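Local coordinates for cysteine desulfurase (Thermococcus onnurineus, PDB 5B89), which probably uses pyridoxal 5'-phosphate to take sulfur from L-cysteine and pass it to a carrier, leaving L-alanine, at residues 349-359 and 406-417. Numbering follows the deposited sequence.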
ATOM      1  N   PHE B 349     -18.941   8.822  23.507  1.00 14.66           N
ATOM      2  CA  PHE B 349     -19.921   9.509  24.312  1.00 16.06           C
ATOM      3  C   PHE B 349     -20.720  10.473  23.458  1.00 17.05           C
ATOM      4  O   PHE B 349     -20.451  10.674  22.312  1.00 15.43           O
ATOM      5  CB  PHE B 349     -19.255  10.274  25.474  1.00 16.49           C
ATOM      6  CG  PHE B 349     -18.271  11.330  25.053  1.00 17.93           C
ATOM      7  CD1 PHE B 349     -17.004  10.994  24.734  1.00 16.07           C
ATOM      8  CD2 PHE B 349     -18.608  12.665  25.056  1.00 17.32           C
ATOM      9  CE1 PHE B 349     -16.103  11.934  24.347  1.00 19.47           C
ATOM     10  CE2 PHE B 349     -17.708  13.617  24.676  1.00 17.53           C
ATOM     11  CZ  PHE B 349     -16.448  13.258  24.327  1.00 19.69           C
ATOM     12  N   ASN B 350     -21.735  11.036  24.093  1.00 18.86           N
ATOM     13  CA  ASN B 350     -22.555  12.058  23.466  1.00 17.24           C
ATOM     14  C   ASN B 350     -23.008  13.067  24.511  1.00 18.78           C
ATOM     15  O   ASN B 350     -23.135  12.765  25.633  1.00 18.61           O
ATOM     16  CB  ASN B 350     -23.802  11.507  22.770  1.00 17.32           C
ATOM     17  CG  ASN B 350     -23.571  11.154  21.325  1.00 17.66           C
ATOM     18  OD1 ASN B 350     -23.062  11.908  20.568  1.00 19.34           O
ATOM     19  ND2 ASN B 350     -23.985   9.993  20.964  1.00 17.76           N
ATOM     20  N   VAL B 351     -23.239  14.272  24.055  1.00 19.43           N
ATOM     21  CA  VAL B 351     -23.781  15.325  24.905  1.00 22.69           C
ATOM     22  C   VAL B 351     -25.227  15.562  24.478  1.00 20.68           C
ATOM     23  O   VAL B 351     -25.454  15.902  23.374  1.00 22.25           O
ATOM     24  CB  VAL B 351     -22.994  16.635  24.814  1.00 21.43           C
ATOM     25  CG1 VAL B 351     -23.646  17.681  25.712  1.00 25.55           C
ATOM     26  CG2 VAL B 351     -21.552  16.425  25.221  1.00 20.03           C
ATOM     27  N   PRO B 352     -26.173  15.319  25.375  1.00 25.46           N
ATOM     28  CA  PRO B 352     -27.623  15.478  25.026  1.00 27.28           C
ATOM     29  C   PRO B 352     -27.904  16.873  24.533  1.00 27.92           C
ATOM     30  O   PRO B 352     -27.391  17.838  25.112  1.00 33.50           O
ATOM     31  CB  PRO B 352     -28.306  15.223  26.338  1.00 28.99           C
ATOM     32  CG  PRO B 352     -27.398  14.338  27.083  1.00 29.28           C
ATOM     33  CD  PRO B 352     -25.998  14.895  26.767  1.00 24.54           C
ATOM     34  N   GLY B 353     -28.573  16.973  23.392  1.00 28.40           N
ATOM     35  CA  GLY B 353     -28.800  18.279  22.780  1.00 28.72           C
ATOM     36  C   GLY B 353     -27.849  18.793  21.730  1.00 30.76           C
ATOM     37  O   GLY B 353     -28.155  19.771  21.072  1.00 33.70           O
ATOM     38  N   LEU B 354     -26.697  18.130  21.544  1.00 24.08           N
ATOM     39  CA  LEU B 354     -25.643  18.574  20.682  1.00 25.93           C
ATOM     40  C   LEU B 354     -25.191  17.454  19.738  1.00 21.52           C
ATOM     41  O   LEU B 354     -24.992  16.335  20.167  1.00 27.02           O
ATOM     42  CB  LEU B 354     -24.419  18.987  21.514  1.00 28.78           C
ATOM     43  CG  LEU B 354     -24.513  20.279  22.293  1.00 33.21           C
ATOM     44  CD1 LEU B 354     -23.101  20.551  22.831  1.00 33.21           C
ATOM     45  CD2 LEU B 354     -24.961  21.447  21.423  1.00 32.79           C
ATOM     46  N   HIS B 355     -25.063  17.800  18.498  1.00 23.01           N
ATOM     47  CA  HIS B 355     -24.596  16.902  17.502  1.00 25.15           C
ATOM     48  C   HIS B 355     -23.119  16.591  17.882  1.00 22.20           C
ATOM     49  O   HIS B 355     -22.396  17.481  18.294  1.00 23.04           O
ATOM     50  CB  HIS B 355     -24.711  17.547  16.156  1.00 28.03           C
ATOM     51  CG  HIS B 355     -24.512  16.592  15.015  1.00 36.11           C
ATOM     52  ND1 HIS B 355     -23.261  16.126  14.642  1.00 36.86           N
ATOM     53  CD2 HIS B 355     -25.403  15.958  14.216  1.00 38.29           C
ATOM     54  CE1 HIS B 355     -23.382  15.292  13.627  1.00 43.54           C
ATOM     55  NE2 HIS B 355     -24.674  15.170  13.351  1.00 47.55           N
ATOM     56  N   PRO B 356     -22.684  15.304  17.682  1.00 19.40           N
ATOM     57  CA  PRO B 356     -21.250  15.025  17.939  1.00 20.40           C
ATOM     58  C   PRO B 356     -20.234  15.906  17.200  1.00 17.23           C
ATOM     59  O   PRO B 356     -19.194  16.209  17.794  1.00 17.58           O
ATOM     60  CB  PRO B 356     -21.082  13.590  17.397  1.00 20.97           C
ATOM     61  CG  PRO B 356     -22.445  13.012  17.348  1.00 22.23           C
ATOM     62  CD  PRO B 356     -23.441  14.102  17.333  1.00 22.24           C
ATOM     63  N   HIS B 357     -20.482  16.330  15.969  1.00 18.17           N
ATOM     64  CA  HIS B 357     -19.540  17.179  15.251  1.00 18.68           C
ATOM     65  C   HIS B 357     -19.402  18.516  15.965  1.00 20.22           C
ATOM     66  O   HIS B 357     -18.320  19.089  15.973  1.00 20.62           O
ATOM     67  CB  HIS B 357     -19.900  17.439  13.792  1.00 21.82           C
ATOM     68  CG  HIS B 357     -19.856  16.214  12.918  1.00 25.28           C
ATOM     69  ND1 HIS B 357     -18.972  15.159  13.131  1.00 26.58           N
ATOM     70  CD2 HIS B 357     -20.544  15.909  11.790  1.00 29.17           C
ATOM     71  CE1 HIS B 357     -19.165  14.228  12.202  1.00 28.49           C
ATOM     72  NE2 HIS B 357     -20.095  14.667  11.365  1.00 30.78           N
ATOM     73  N   ASP B 358     -20.489  18.972  16.597  1.00 20.16           N
ATOM     74  CA  ASP B 358     -20.389  20.298  17.247  1.00 20.79           C
ATOM     75  C   ASP B 358     -19.578  20.170  18.548  1.00 19.63           C
ATOM     76  O   ASP B 358     -18.764  21.031  18.881  1.00 19.31           O
ATOM     77  CB  ASP B 358     -21.806  20.753  17.564  1.00 23.73           C
ATOM     78  CG  ASP B 358     -22.546  21.225  16.369  1.00 28.73           C
ATOM     79  OD1 ASP B 358     -21.945  21.791  15.437  1.00 33.99           O
ATOM     80  OD2 ASP B 358     -23.771  21.005  16.346  1.00 38.11           O
ATOM     81  N   VAL B 359     -19.742  19.070  19.292  1.00 18.36           N
ATOM     82  CA  VAL B 359     -18.877  18.775  20.416  1.00 17.25           C
ATOM     83  C   VAL B 359     -17.399  18.712  20.047  1.00 17.12           C
ATOM     84  O   VAL B 359     -16.485  19.243  20.735  1.00 16.43           O
ATOM     85  CB  VAL B 359     -19.319  17.482  21.160  1.00 18.29           C
ATOM     86  CG1 VAL B 359     -18.396  17.202  22.301  1.00 18.30           C
ATOM     87  CG2 VAL B 359     -20.798  17.584  21.559  1.00 19.28           C
ATOM     88  N   PHE B 406      -9.415  17.887  29.523  1.00 13.69           N
ATOM     89  CA  PHE B 406     -10.551  17.497  28.755  1.00 14.43           C
ATOM     90  C   PHE B 406     -11.815  17.564  29.611  1.00 13.02           C
ATOM     91  O   PHE B 406     -12.770  18.071  29.183  1.00 14.96           O
ATOM     92  CB  PHE B 406     -10.337  16.055  28.183  1.00 15.12           C
ATOM     93  CG  PHE B 406     -11.573  15.353  27.759  1.00 13.83           C
ATOM     94  CD1 PHE B 406     -12.066  15.529  26.531  1.00 14.79           C
ATOM     95  CD2 PHE B 406     -12.209  14.474  28.588  1.00 16.70           C
ATOM     96  CE1 PHE B 406     -13.204  14.892  26.121  1.00 17.54           C
ATOM     97  CE2 PHE B 406     -13.349  13.832  28.184  1.00 16.68           C
ATOM     98  CZ  PHE B 406     -13.847  14.052  26.949  1.00 16.64           C
ATOM     99  N   LEU B 407     -11.755  17.006  30.808  1.00 14.67           N
ATOM    100  CA  LEU B 407     -12.945  17.001  31.692  1.00 16.23           C
ATOM    101  C   LEU B 407     -13.379  18.450  32.096  1.00 16.55           C
ATOM    102  O   LEU B 407     -14.544  18.733  32.151  1.00 17.93           O
ATOM    103  CB  LEU B 407     -12.703  16.159  32.909  1.00 16.97           C
ATOM    104  CG  LEU B 407     -12.667  14.595  32.663  1.00 15.59           C
ATOM    105  CD1 LEU B 407     -12.318  13.919  33.923  1.00 16.23           C
ATOM    106  CD2 LEU B 407     -13.993  14.118  32.127  1.00 16.97           C
ATOM    107  N   GLY B 408     -12.389  19.284  32.234  1.00 15.48           N
ATOM    108  CA  GLY B 408     -12.655  20.703  32.484  1.00 18.00           C
ATOM    109  C   GLY B 408     -13.308  21.405  31.348  1.00 18.09           C
ATOM    110  O   GLY B 408     -14.275  22.168  31.508  1.00 18.89           O
ATOM    111  N   VAL B 409     -12.885  21.078  30.090  1.00 14.33           N
ATOM    112  CA  VAL B 409     -13.561  21.602  28.970  1.00 17.05           C
ATOM    113  C   VAL B 409     -14.979  21.057  28.736  1.00 15.85           C
ATOM    114  O   VAL B 409     -15.895  21.770  28.436  1.00 17.76           O
ATOM    115  CB  VAL B 409     -12.709  21.440  27.631  1.00 17.88           C
ATOM    116  CG1 VAL B 409     -13.453  21.879  26.384  1.00 18.30           C
ATOM    117  CG2 VAL B 409     -11.389  22.063  27.799  1.00 18.56           C
ATOM    118  N   MET B 410     -15.177  19.753  28.983  1.00 15.95           N
ATOM    119  CA  MET B 410     -16.477  19.155  28.940  1.00 16.96           C
ATOM    120  C   MET B 410     -17.452  19.771  29.986  1.00 17.67           C
ATOM    121  O   MET B 410     -18.622  19.948  29.681  1.00 19.08           O
ATOM    122  CB  MET B 410     -16.432  17.643  29.134  1.00 18.38           C
ATOM    123  CG  MET B 410     -15.857  16.881  27.944  1.00 18.40           C
ATOM    124  SD  MET B 410     -16.698  17.125  26.409  1.00 20.69           S
ATOM    125  CE  MET B 410     -18.343  16.582  26.759  1.00 24.40           C
ATOM    126  N   GLU B 411     -16.877  20.101  31.130  1.00 17.71           N
ATOM    127  CA  GLU B 411     -17.692  20.703  32.213  1.00 18.50           C
ATOM    128  C   GLU B 411     -18.208  22.086  31.784  1.00 19.20           C
ATOM    129  O   GLU B 411     -19.374  22.343  31.895  1.00 20.81           O
ATOM    130  CB  GLU B 411     -16.855  20.730  33.465  1.00 18.04           C
ATOM    131  CG  GLU B 411     -17.588  21.329  34.676  1.00 22.09           C
ATOM    132  CD  GLU B 411     -16.777  21.301  35.941  1.00 28.67           C
ATOM    133  OE1 GLU B 411     -15.931  20.361  36.168  1.00 32.87           O
ATOM    134  OE2 GLU B 411     -16.990  22.268  36.756  1.00 31.43           O
ATOM    135  N   GLU B 412     -17.317  22.893  31.199  1.00 19.48           N
ATOM    136  CA  GLU B 412     -17.688  24.183  30.697  1.00 22.11           C
ATOM    137  C   GLU B 412     -18.715  24.044  29.573  1.00 21.79           C
ATOM    138  O   GLU B 412     -19.765  24.742  29.606  1.00 25.76           O
ATOM    139  CB  GLU B 412     -16.413  24.886  30.293  1.00 27.90           C
ATOM    140  CG  GLU B 412     -16.415  26.259  29.604  1.00 37.47           C
ATOM    141  CD  GLU B 412     -14.963  26.830  29.472  1.00 47.43           C
ATOM    142  OE1 GLU B 412     -13.980  26.027  29.527  1.00 53.56           O
ATOM    143  OE2 GLU B 412     -14.793  28.073  29.329  1.00 54.16           O
ATOM    144  N   LEU B 413     -18.549  23.074  28.660  1.00 19.09           N
ATOM    145  CA  LEU B 413     -19.501  22.867  27.642  1.00 20.67           C
ATOM    146  C   LEU B 413     -20.860  22.546  28.161  1.00 20.96           C
ATOM    147  O   LEU B 413     -21.810  23.082  27.691  1.00 25.78           O
ATOM    148  CB  LEU B 413     -18.986  21.761  26.700  1.00 22.04           C
ATOM    149  CG  LEU B 413     -19.737  21.385  25.462  1.00 27.76           C
ATOM    150  CD1 LEU B 413     -18.780  20.518  24.658  1.00 27.28           C
ATOM    151  CD2 LEU B 413     -20.968  20.601  25.701  1.00 30.71           C
ATOM    152  N   VAL B 414     -20.945  21.582  29.036  1.00 18.79           N
ATOM    153  CA  VAL B 414     -22.220  21.123  29.585  1.00 22.17           C
ATOM    154  C   VAL B 414     -22.916  22.266  30.359  1.00 26.89           C
ATOM    155  O   VAL B 414     -24.075  22.527  30.150  1.00 26.28           O
ATOM    156  CB  VAL B 414     -21.977  19.858  30.433  1.00 24.90           C
ATOM    157  CG1 VAL B 414     -23.186  19.452  31.253  1.00 29.76           C
ATOM    158  CG2 VAL B 414     -21.569  18.700  29.481  1.00 24.72           C
ATOM    159  N   LYS B 415     -22.155  22.948  31.216  1.00 24.83           N
ATOM    160  CA  LYS B 415     -22.740  24.152  31.917  1.00 27.52           C
ATOM    161  C   LYS B 415     -23.193  25.253  30.988  1.00 30.57           C
ATOM    162  O   LYS B 415     -24.102  25.999  31.294  1.00 36.91           O
ATOM    163  CB  LYS B 415     -21.661  24.661  32.891  1.00 24.46           C
ATOM    164  CG  LYS B 415     -21.464  23.734  34.068  1.00 23.25           C
ATOM    165  CD  LYS B 415     -20.272  24.122  34.911  1.00 21.30           C
ATOM    166  CE  LYS B 415     -20.324  23.298  36.183  1.00 21.49           C
ATOM    167  NZ  LYS B 415     -19.306  23.476  37.284  1.00 23.09           N
ATOM    168  N   GLY B 416     -22.556  25.394  29.847  1.00 29.38           N
ATOM    169  CA  GLY B 416     -22.979  26.359  28.856  1.00 36.79           C
ATOM    170  C   GLY B 416     -24.190  26.033  28.006  1.00 39.84           C
ATOM    171  O   GLY B 416     -24.539  26.865  27.183  1.00 45.07           O
ATOM    172  N   LEU B 417     -24.833  24.869  28.160  1.00 38.20           N
ATOM    173  CA  LEU B 417     -25.886  24.454  27.193  1.00 43.98           C
ATOM    174  C   LEU B 417     -27.130  25.368  27.208  1.00 47.28           C
ATOM    175  O   LEU B 417     -27.937  25.275  28.115  1.00 49.23           O
ATOM    176  CB  LEU B 417     -26.270  22.982  27.381  1.00 44.25           C
ATOM    177  CG  LEU B 417     -25.211  21.988  26.860  1.00 49.17           C
ATOM    178  CD1 LEU B 417     -25.446  20.591  27.446  1.00 46.84           C
ATOM    179  CD2 LEU B 417     -25.194  21.896  25.357  1.00 47.53           C
TER
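The ring of Phe-406 receives Phe-349 CZ at its edge, in plane, 3.8 Å from Phe-406 CZ, while CG of Met-410, one helical turn on, lies over one face, offset toward the rim. Seen from Phe-349 the approach is oblique, the two ring planes standing at 76°. Met-410 adds a Met-aromatic contact: its SD lies 5.2 Å from the centroid of the Phe-349 ring, again obliquely. Bent at both chi2 and chi3 (near -60°), the thioether turns back, so that CE lies 3.6 Å from Val-351 CG2 and beside CE2 of Phe-349. The other branch of Val-351 serves the helix end, its CG1 meeting Leu-413 CD2 and Leu-417 CD1. Leu-413 divides its methyls likewise, CD2 sliding past Leu-354 CD1 at 3.6 Å and CD1 reaching Val-359 CG1 at 4.1 Å. At the exposed last modelled residue, Leu-417, CD2 rests 3.5 Å from Leu-354 CG. A type II turn from Val-351 to Leu-354 presents both residues to helix 400-415. The seam thus joins that helix to the end of edge strand 346-349 and the start of helix 356-365, away from the cofactor. No hydrogen bond or salt bridge crosses it, so cohesion probably comes from burial of apolar side chains.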